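Local coordinates for mandelate racemase/muconate lactonizing protein (Thermobispora bispora, PDB 3VC5) that probably catalyses the magnesium-dependent dehydration of D-glucarate to 5-dehydro-4-deoxy-D-glucarate, at residues E222-L227 with D257-Y262; C364-P369 with L382-G387; D104-N109 with V124-R129. All coordinates share one frame; numbering follows the deposited sequence.

Contact 1 of 3, residues E222-L227 with D257-Y262; sequences EAIQAL and DGVLEY
Ile-224 and Val-259 are brought together by matching first torsions. CG2 of Ile-224 and CG1 of Val-259 (chi1 -175°) each stand opposite the N of their own residue. These two methyls meet at 3.7 Å, CG2 of Ile-224 against CG1 of Val-259. The side chains run past each other in opposite directions, so the contact is made alongside. The same Ile-224 CG2 also touches Leu-260 CD2 at 3.9 Å. Here the two side chains cross at about a right angle. One methyl of Ile-224 therefore packs against both Val-259 and Leu-260. Gln-225, partly exposed, adds a contact at the margin. Its chain bends at chi2 (-74°), and this bend carries OE1 to 3.8 Å from Val-259 CG2. That approach is van der Waals only. No hydrogen bond links the two segments, and the contact rests on aliphatic packing. In the enolase-type barrel domain, helix 217-230 here meets the loop that follows helix 246-255 and leads into strand 262-264. Ile-224 and Val-259 both rest on Leu-236 of strand 236-239, and Ile-224 also reaches Leu-210 of strand 208-211. On another side of the helix, Ala-226 and Leu-227 pack on helix 189-203.

Contact 2 of 3, residues C364-P369 with L382-G387; sequences CDTHTP and LRFVDG. With PO4 (phosphate ion), chain B.
Thr-368 meets the ring of Phe-384 in the enolase-type beta/alpha-barrel domain, in loops between helix 344-355 and strand 388-390. The backbone before it helps close that barrel: Cys-364 bonds to Ser-165 and Asp-365 to Met-337. Thr-368 can be followed outward from CB, which lies 4.1 Å from Phe-384 CZ. CG2 makes the nearest approach, 3.8 Å from Phe-384 CE2. It stands opposite the backbone N of Thr-368 and comes to the ring obliquely. Thr-368 OG1 (chi1 -66°) also passes CZ, and it is also hydrogen-bonded to the other threonine, 2.7 Å from Thr-366 OG1. Thr-366 OG1 also bonds to His-342. Thr-366 CG2 touches the ring more loosely, 4.2 Å from Phe-384 CZ. Phe-384 packs further on Leu-347 and meets Tyr-203 edge to face. Between the two threonines, His-367 donates from NE2 to a phosphate ion, probably taken from the crystallisation liquor. Lys-211, predicted to be a proton acceptor, binds the same ion, as do Asn-42, His-47 and Arg-421. Ser-339 OG bonds to His-367 ND1 and so helps fix the ring's rotation. A leucine at His-367 would probably leave phosphate O2 and Ser-339 OG without their imidazole partner. Phosphate O2 lies at the ring edge, near its plane, 2.7 Å from His-367 NE2, and the N-H...O angle is a bent 137°.

Contact 3 of 3, residues D104-N109 with V124-R129; sequences DVVGAN and VKTVDR
Asn-109, whose backbone O rests 3.9 Å from Thr-126 CG2, turns its flat carboxamide back on its own segment. Asn-109 ND2 donates to Val-106 O at 3.0 Å, with an N-H...O angle of 151°. The acceptor lies close to the amide plane of Asn-109. The carbonyl of Val-106 is met differently. ND2 stands 33° off its plane, and the backbone N of Asn-109 comes from the opposite face, 2.9 Å from Val-106 O. Two donors of one residue thus hold this oxygen at the end of helix 95-106. The backbone bond closes a type II' beta turn from Val-106 to Asn-109. Gly-107 takes the positive phi (59°) that this turn needs at its second position. The turn belongs to the N-terminal domain of the enolase superfamily, the part that caps the barrel. Here helix 95-106 ends against the start of helix 123-146. Val-106 carries the packing. Its CG1 lies opposite its backbone N and touches Thr-126 CG2 at 3.7 Å. The same CG1 is 4.0 Å from Val-127 CG2, and both pairs of side chains cross at a slant. Thr-126 is divided between two tasks. Its methyl faces Val-106, while OG1 bonds to Ser-122 O, one turn back in the chain, and to Val-111 N. Val-127 also packs on Tyr-99, Val-102 and Ala-103 of helix 95-106. Gln-79 of helix 74-85 touches both Val-106 and Asn-109.

How the contacts relate
Contacts 1 and 2 belong to the barrel domain, and contact 3 to the N-terminal domain, on the opposite side of the chain's centre from both. Contact 3 is the most buried of the three at its touching residues, although Asn-109 at its margin is exposed. Contacts 1 and 2 are partly buried. Their segments lie on different elements, but Arg-237 of strand 236-239 pairs with both Glu-261 and Asp-365. Contact 1 is aliphatic and packs the outer layer of the barrel. Contact 2 sets threonine methyls against an aromatic ring and adds polar chemistry beside the phosphate pocket. Contact 3 is again aliphatic across its helices, but its turn is held by hydrogen bonds within one segment.

Contact 1 of 3, residues E222-L227 with D257-Y262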
loop_
_atom_site.group_PDB
_atom_site.type_symbol
_atom_site.label_atom_id
_atom_site.label_comp_id
_atom_site.label_asym_id
_atom_site.label_seq_id
_atom_site.Cartn_x
_atom_site.Cartn_y
_atom_site.Cartn_z
ATOM N N GLU A 222 2.653 -7.821 -38.759
ATOM C CA GLU A 222 3.327 -8.914 -39.454
ATOM C C GLU A 222 4.469 -9.488 -38.612
ATOM O O GLU A 222 4.639 -10.717 -38.543
ATOM C CB GLU A 222 3.910 -8.438 -40.785
ATOM C CG GLU A 222 2.929 -8.257 -41.910
ATOM C CD GLU A 222 3.648 -7.937 -43.203
ATOM O OE1 GLU A 222 4.694 -8.571 -43.465
ATOM O OE2 GLU A 222 3.177 -7.053 -43.949
ATOM N N ALA A 223 5.259 -8.595 -37.993
ATOM C CA ALA A 223 6.368 -9.008 -37.128
ATOM C C ALA A 223 5.848 -9.793 -35.923
ATOM O O ALA A 223 6.418 -10.818 -35.524
ATOM C CB ALA A 223 7.139 -7.803 -36.656
ATOM N N ILE A 224 4.780 -9.293 -35.311
ATOM C CA ILE A 224 4.148 -10.027 -34.211
ATOM C C ILE A 224 3.717 -11.428 -34.655
ATOM O O ILE A 224 3.950 -12.416 -33.956
ATOM C CB ILE A 224 2.927 -9.262 -33.639
ATOM C CG1 ILE A 224 3.396 -8.066 -32.803
ATOM C CG2 ILE A 224 2.050 -10.196 -32.808
ATOM C CD1 ILE A 224 4.224 -8.450 -31.564
ATOM N N GLN A 225 3.092 -11.529 -35.821
ATOM C CA GLN A 225 2.691 -12.838 -36.304
ATOM C C GLN A 225 3.876 -13.762 -36.562
ATOM O O GLN A 225 3.812 -14.969 -36.306
ATOM C CB GLN A 225 1.852 -12.682 -37.571
ATOM C CG GLN A 225 0.414 -12.365 -37.283
ATOM C CD GLN A 225 -0.334 -13.589 -36.770
ATOM O OE1 GLN A 225 -1.489 -13.493 -36.357
ATOM N NE2 GLN A 225 0.328 -14.750 -36.796
ATOM N N ALA A 226 4.952 -13.196 -37.087
ATOM C CA ALA A 226 6.163 -13.969 -37.326
ATOM C C ALA A 226 6.769 -14.463 -36.020
ATOM O O ALA A 226 7.354 -15.560 -35.973
ATOM C CB ALA A 226 7.183 -13.132 -38.095
ATOM N N LEU A 227 6.680 -13.637 -34.973
ATOM C CA LEU A 227 7.168 -14.030 -33.660
ATOM C C LEU A 227 6.318 -15.168 -33.097
ATOM O O LEU A 227 6.851 -16.134 -32.533
ATOM C CB LEU A 227 7.209 -12.830 -32.691
ATOM C CG LEU A 227 8.257 -11.753 -33.003
ATOM C CD1 LEU A 227 7.982 -10.454 -32.254
ATOM C CD2 LEU A 227 9.679 -12.285 -32.691
ATOM N N ASP A 257 -6.323 -10.794 -32.553
ATOM C CA ASP A 257 -7.151 -11.522 -31.594
ATOM C C ASP A 257 -6.462 -12.843 -31.250
ATOM O O ASP A 257 -6.078 -13.578 -32.146
ATOM C CB ASP A 257 -8.536 -11.802 -32.212
ATOM C CG ASP A 257 -9.546 -12.372 -31.210
ATOM O OD1 ASP A 257 -9.176 -12.786 -30.088
ATOM O OD2 ASP A 257 -10.740 -12.413 -31.561
ATOM N N GLY A 258 -6.304 -13.129 -29.956
ATOM C CA GLY A 258 -5.732 -14.396 -29.509
ATOM C C GLY A 258 -4.216 -14.487 -29.624
ATOM O O GLY A 258 -3.636 -15.537 -29.343
ATOM N N VAL A 259 -3.566 -13.394 -30.025
ATOM C CA VAL A 259 -2.107 -13.395 -30.226
ATOM C C VAL A 259 -1.336 -12.637 -29.129
ATOM O O VAL A 259 -0.224 -13.036 -28.771
ATOM C CB VAL A 259 -1.722 -12.863 -31.637
ATOM C CG1 VAL A 259 -0.229 -12.989 -31.877
ATOM C CG2 VAL A 259 -2.488 -13.607 -32.728
ATOM N N LEU A 260 -1.914 -11.558 -28.595
ATOM C CA LEU A 260 -1.214 -10.706 -27.595
ATOM C C LEU A 260 -1.627 -10.970 -26.135
ATOM O O LEU A 260 -2.819 -11.102 -25.832
ATOM C CB LEU A 260 -1.437 -9.214 -27.918
ATOM C CG LEU A 260 -0.909 -8.685 -29.258
ATOM C CD1 LEU A 260 -1.335 -7.237 -29.465
ATOM C CD2 LEU A 260 0.624 -8.835 -29.417
ATOM N N GLU A 261 -0.642 -11.036 -25.242
ATOM C CA GLU A 261 -0.856 -11.015 -23.792
ATOM C C GLU A 261 -1.573 -9.693 -23.469
ATOM O O GLU A 261 -2.530 -9.656 -22.684
ATOM C CB GLU A 261 0.500 -11.094 -23.062
ATOM C CG GLU A 261 0.420 -11.069 -21.544
ATOM C CD GLU A 261 1.791 -11.061 -20.879
ATOM O OE1 GLU A 261 2.796 -10.719 -21.552
ATOM O OE2 GLU A 261 1.870 -11.407 -19.670
ATOM N N TYR A 262 -1.091 -8.608 -24.081
ATOM C CA TYR A 262 -1.718 -7.287 -23.973
ATOM C C TYR A 262 -1.216 -6.351 -25.075
ATOM O O TYR A 262 -0.141 -6.585 -25.668
ATOM C CB TYR A 262 -1.568 -6.665 -22.560
ATOM C CG TYR A 262 -0.184 -6.502 -21.950
ATOM C CD1 TYR A 262 0.182 -7.254 -20.818
ATOM C CD2 TYR A 262 0.745 -5.571 -22.453
ATOM C CE1 TYR A 262 1.408 -7.090 -20.222
ATOM C CE2 TYR A 262 2.013 -5.417 -21.852
ATOM C CZ TYR A 262 2.317 -6.176 -20.725
ATOM O OH TYR A 262 3.536 -6.055 -20.085
#

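Contact 2 of 3, residues C364-P369 with L382-G387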
loop_
_atom_site.group_PDB
_atom_site.type_symbol
_atom_site.label_atom_id
_atom_site.label_comp_id
_atom_site.label_asym_id
_atom_site.label_seq_id
_atom_site.Cartn_x
_atom_site.Cartn_y
_atom_site.Cartn_z
ATOM N N CYS A 364 8.378 -8.897 -16.166
ATOM C CA CYS A 364 8.789 -7.498 -16.167
ATOM C C CYS A 364 9.608 -7.165 -17.397
ATOM O O CYS A 364 10.331 -8.018 -17.939
ATOM C CB CYS A 364 9.649 -7.167 -14.929
ATOM S SG CYS A 364 8.847 -7.401 -13.330
ATOM N N ASP A 365 9.565 -5.896 -17.808
ATOM C CA ASP A 365 10.428 -5.444 -18.907
ATOM C C ASP A 365 11.818 -5.122 -18.388
ATOM O O ASP A 365 11.968 -4.705 -17.246
ATOM C CB ASP A 365 9.840 -4.210 -19.582
ATOM C CG ASP A 365 8.591 -4.528 -20.385
ATOM O OD1 ASP A 365 8.327 -5.715 -20.669
ATOM O OD2 ASP A 365 7.835 -3.572 -20.662
ATOM N N THR A 366 12.832 -5.331 -19.229
ATOM C CA THR A 366 14.163 -4.786 -18.949
ATOM C C THR A 366 14.919 -4.497 -20.249
ATOM O O THR A 366 14.759 -5.228 -21.248
ATOM C CB THR A 366 15.023 -5.728 -18.066
ATOM O OG1 THR A 366 16.279 -5.080 -17.794
ATOM C CG2 THR A 366 15.224 -7.105 -18.684
ATOM N N HIS A 367 15.720 -3.429 -20.252
ATOM C CA HIS A 367 16.616 -3.122 -21.374
ATOM C C HIS A 367 17.954 -3.843 -21.237
ATOM O O HIS A 367 18.829 -3.681 -22.075
ATOM C CB HIS A 367 16.876 -1.624 -21.457
ATOM C CG HIS A 367 15.704 -0.820 -21.955
ATOM N ND1 HIS A 367 14.580 -0.560 -21.189
ATOM C CD2 HIS A 367 15.484 -0.228 -23.154
ATOM C CE1 HIS A 367 13.735 0.182 -21.893
ATOM N NE2 HIS A 367 14.266 0.405 -23.085
ATOM N N THR A 368 18.114 -4.628 -20.180
ATOM C CA THR A 368 19.435 -5.195 -19.863
ATOM C C THR A 368 20.249 -5.711 -21.069
ATOM O O THR A 368 21.400 -5.345 -21.214
ATOM C CB THR A 368 19.326 -6.280 -18.763
ATOM O OG1 THR A 368 18.912 -5.671 -17.522
ATOM C CG2 THR A 368 20.658 -7.011 -18.583
ATOM N N PRO A 369 19.649 -6.531 -21.961
ATOM C CA PRO A 369 20.517 -7.097 -23.038
ATOM C C PRO A 369 21.212 -6.002 -23.867
ATOM O O PRO A 369 22.340 -6.187 -24.338
ATOM C CB PRO A 369 19.520 -7.860 -23.909
ATOM C CG PRO A 369 18.398 -8.247 -22.916
ATOM C CD PRO A 369 18.255 -7.029 -22.047
ATOM N N LEU A 382 23.659 -10.675 -10.153
ATOM C CA LEU A 382 22.476 -10.656 -10.986
ATOM C C LEU A 382 22.783 -11.445 -12.239
ATOM O O LEU A 382 23.702 -11.103 -12.984
ATOM C CB LEU A 382 22.111 -9.218 -11.369
ATOM C CG LEU A 382 21.846 -8.259 -10.207
ATOM C CD1 LEU A 382 21.928 -6.789 -10.667
ATOM C CD2 LEU A 382 20.492 -8.535 -9.562
ATOM N N ARG A 383 22.032 -12.515 -12.451
ATOM C CA ARG A 383 22.174 -13.327 -13.659
ATOM C C ARG A 383 20.786 -13.683 -14.133
ATOM O O ARG A 383 19.833 -13.678 -13.342
ATOM C CB ARG A 383 22.978 -14.589 -13.363
ATOM C CG ARG A 383 22.509 -15.309 -12.133
ATOM C CD ARG A 383 23.576 -16.256 -11.586
ATOM N NE ARG A 383 23.079 -16.921 -10.385
ATOM C CZ ARG A 383 22.542 -18.136 -10.377
ATOM N NH1 ARG A 383 22.456 -18.834 -11.503
ATOM N NH2 ARG A 383 22.105 -18.658 -9.240
ATOM N N PHE A 384 20.652 -13.945 -15.428
ATOM C CA PHE A 384 19.400 -14.457 -15.978
ATOM C C PHE A 384 19.512 -15.960 -16.168
ATOM O O PHE A 384 20.456 -16.450 -16.816
ATOM C CB PHE A 384 19.059 -13.779 -17.303
ATOM C CG PHE A 384 18.684 -12.333 -17.153
ATOM C CD1 PHE A 384 17.363 -11.940 -17.213
ATOM C CD2 PHE A 384 19.655 -11.380 -16.895
ATOM C CE1 PHE A 384 17.011 -10.604 -17.054
ATOM C CE2 PHE A 384 19.338 -10.042 -16.761
ATOM C CZ PHE A 384 18.001 -9.646 -16.806
ATOM N N VAL A 385 18.545 -16.685 -15.617
ATOM C CA VAL A 385 18.486 -18.135 -15.727
ATOM C C VAL A 385 17.098 -18.466 -16.255
ATOM O O VAL A 385 16.086 -18.176 -15.591
ATOM C CB VAL A 385 18.667 -18.813 -14.356
ATOM C CG1 VAL A 385 18.482 -20.337 -14.477
ATOM C CG2 VAL A 385 20.044 -18.458 -13.735
ATOM N N ASP A 386 17.035 -19.010 -17.464
ATOM C CA ASP A 386 15.748 -19.338 -18.067
ATOM C C ASP A 386 14.820 -18.115 -18.076
ATOM O O ASP A 386 13.617 -18.237 -17.780
ATOM C CB ASP A 386 15.084 -20.489 -17.302
ATOM C CG ASP A 386 15.934 -21.748 -17.294
ATOM O OD1 ASP A 386 16.616 -22.014 -18.313
ATOM O OD2 ASP A 386 15.918 -22.470 -16.265
ATOM N N GLY A 387 15.383 -16.953 -18.411
ATOM C CA GLY A 387 14.606 -15.725 -18.596
ATOM C C GLY A 387 14.267 -14.958 -17.336
ATOM O O GLY A 387 13.607 -13.900 -17.402
HETATM P P PO4 B . 12.209 3.461 -24.502
HETATM O O1 PO4 B . 12.312 3.769 -25.945
HETATM O O2 PO4 B . 13.495 2.742 -24.157
HETATM O O3 PO4 B . 12.105 4.687 -23.695
HETATM O O4 PO4 B . 11.048 2.629 -24.300
#

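Contact 3 of 3, residues D104-N109 with V124-R129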
loop_
_atom_site.group_PDB
_atom_site.type_symbol
_atom_site.label_atom_id
_atom_site.label_comp_id
_atom_site.label_asym_id
_atom_site.label_seq_id
_atom_site.Cartn_x
_atom_site.Cartn_y
_atom_site.Cartn_z
ATOM N N ASP A 104 10.154 19.502 -0.280
ATOM C CA ASP A 104 10.599 20.873 0.000
ATOM C C ASP A 104 11.651 21.354 -1.007
ATOM O O ASP A 104 11.644 22.509 -1.456
ATOM C CB ASP A 104 11.175 20.972 1.423
ATOM C CG ASP A 104 10.137 20.842 2.495
ATOM O OD1 ASP A 104 8.923 21.036 2.236
ATOM O OD2 ASP A 104 10.565 20.597 3.655
ATOM N N VAL A 105 12.592 20.484 -1.347
ATOM C CA VAL A 105 13.662 20.903 -2.231
ATOM C C VAL A 105 13.132 21.122 -3.643
ATOM O O VAL A 105 13.461 22.111 -4.291
ATOM C CB VAL A 105 14.830 19.881 -2.239
ATOM C CG1 VAL A 105 15.845 20.234 -3.323
ATOM C CG2 VAL A 105 15.507 19.839 -0.879
ATOM N N VAL A 106 12.310 20.195 -4.114
ATOM C CA VAL A 106 11.752 20.276 -5.455
ATOM C C VAL A 106 10.890 21.515 -5.548
ATOM O O VAL A 106 10.884 22.190 -6.567
ATOM C CB VAL A 106 10.915 19.012 -5.777
ATOM C CG1 VAL A 106 10.023 19.207 -7.003
ATOM C CG2 VAL A 106 11.840 17.808 -5.969
ATOM N N GLY A 107 10.172 21.807 -4.468
ATOM C CA GLY A 107 9.461 23.070 -4.355
ATOM C C GLY A 107 8.506 23.137 -5.517
ATOM O O GLY A 107 7.670 22.237 -5.703
ATOM N N ALA A 108 8.649 24.197 -6.315
ATOM C CA ALA A 108 7.750 24.471 -7.423
ATOM C C ALA A 108 8.198 23.868 -8.762
ATOM O O ALA A 108 7.499 23.953 -9.799
ATOM C CB ALA A 108 7.598 25.973 -7.556
ATOM N N ASN A 109 9.377 23.278 -8.759
ATOM C CA ASN A 109 9.943 22.771 -9.991
ATOM C C ASN A 109 9.073 21.595 -10.478
ATOM O O ASN A 109 8.623 20.766 -9.662
ATOM C CB ASN A 109 11.364 22.298 -9.703
ATOM C CG ASN A 109 12.344 23.437 -9.570
ATOM O OD1 ASN A 109 12.732 24.046 -10.563
ATOM N ND2 ASN A 109 12.771 23.719 -8.338
ATOM N N VAL A 124 3.818 15.768 -8.263
ATOM C CA VAL A 124 4.020 14.529 -7.510
ATOM C C VAL A 124 4.987 13.627 -8.260
ATOM O O VAL A 124 5.848 13.033 -7.652
ATOM C CB VAL A 124 2.691 13.793 -7.168
ATOM C CG1 VAL A 124 2.945 12.401 -6.616
ATOM C CG2 VAL A 124 1.850 14.661 -6.225
ATOM N N LYS A 125 4.835 13.490 -9.579
ATOM C CA LYS A 125 5.741 12.599 -10.280
ATOM C C LYS A 125 7.181 13.108 -10.175
ATOM O O LYS A 125 8.136 12.304 -10.110
ATOM C CB LYS A 125 5.304 12.453 -11.758
ATOM C CG LYS A 125 5.969 11.308 -12.516
ATOM C CD LYS A 125 5.391 11.228 -13.928
ATOM C CE LYS A 125 6.201 10.455 -14.882
ATOM N NZ LYS A 125 6.148 11.033 -16.270
ATOM N N THR A 126 7.368 14.430 -10.189
ATOM C CA THR A 126 8.719 14.997 -10.078
ATOM C C THR A 126 9.318 14.650 -8.713
ATOM O O THR A 126 10.467 14.151 -8.611
ATOM C CB THR A 126 8.688 16.519 -10.274
ATOM O OG1 THR A 126 8.257 16.782 -11.613
ATOM C CG2 THR A 126 10.089 17.125 -10.067
ATOM N N VAL A 127 8.526 14.854 -7.670
ATOM C CA VAL A 127 8.965 14.511 -6.289
ATOM C C VAL A 127 9.257 13.008 -6.191
ATOM O O VAL A 127 10.290 12.602 -5.652
ATOM C CB VAL A 127 7.905 14.901 -5.268
ATOM C CG1 VAL A 127 8.282 14.372 -3.847
ATOM C CG2 VAL A 127 7.739 16.417 -5.261
ATOM N N ASP A 128 8.375 12.181 -6.770
ATOM C CA ASP A 128 8.540 10.746 -6.658
ATOM C C ASP A 128 9.803 10.321 -7.408
ATOM O O ASP A 128 10.516 9.400 -6.975
ATOM C CB ASP A 128 7.346 10.027 -7.292
ATOM C CG ASP A 128 6.126 9.997 -6.369
ATOM O OD1 ASP A 128 6.268 10.350 -5.160
ATOM O OD2 ASP A 128 5.050 9.526 -6.801
ATOM N N ARG A 129 10.044 10.930 -8.581
ATOM C CA ARG A 129 11.259 10.620 -9.349
ATOM C C ARG A 129 12.535 10.956 -8.557
ATOM O O ARG A 129 13.516 10.170 -8.529
ATOM C CB ARG A 129 11.277 11.333 -10.719
ATOM C CG ARG A 129 10.287 10.754 -11.718
ATOM C CD ARG A 129 9.999 11.721 -12.878
ATOM N NE ARG A 129 11.165 12.512 -13.235
ATOM C CZ ARG A 129 11.830 12.430 -14.380
ATOM N NH1 ARG A 129 12.873 13.237 -14.584
ATOM N NH2 ARG A 129 11.439 11.578 -15.332
#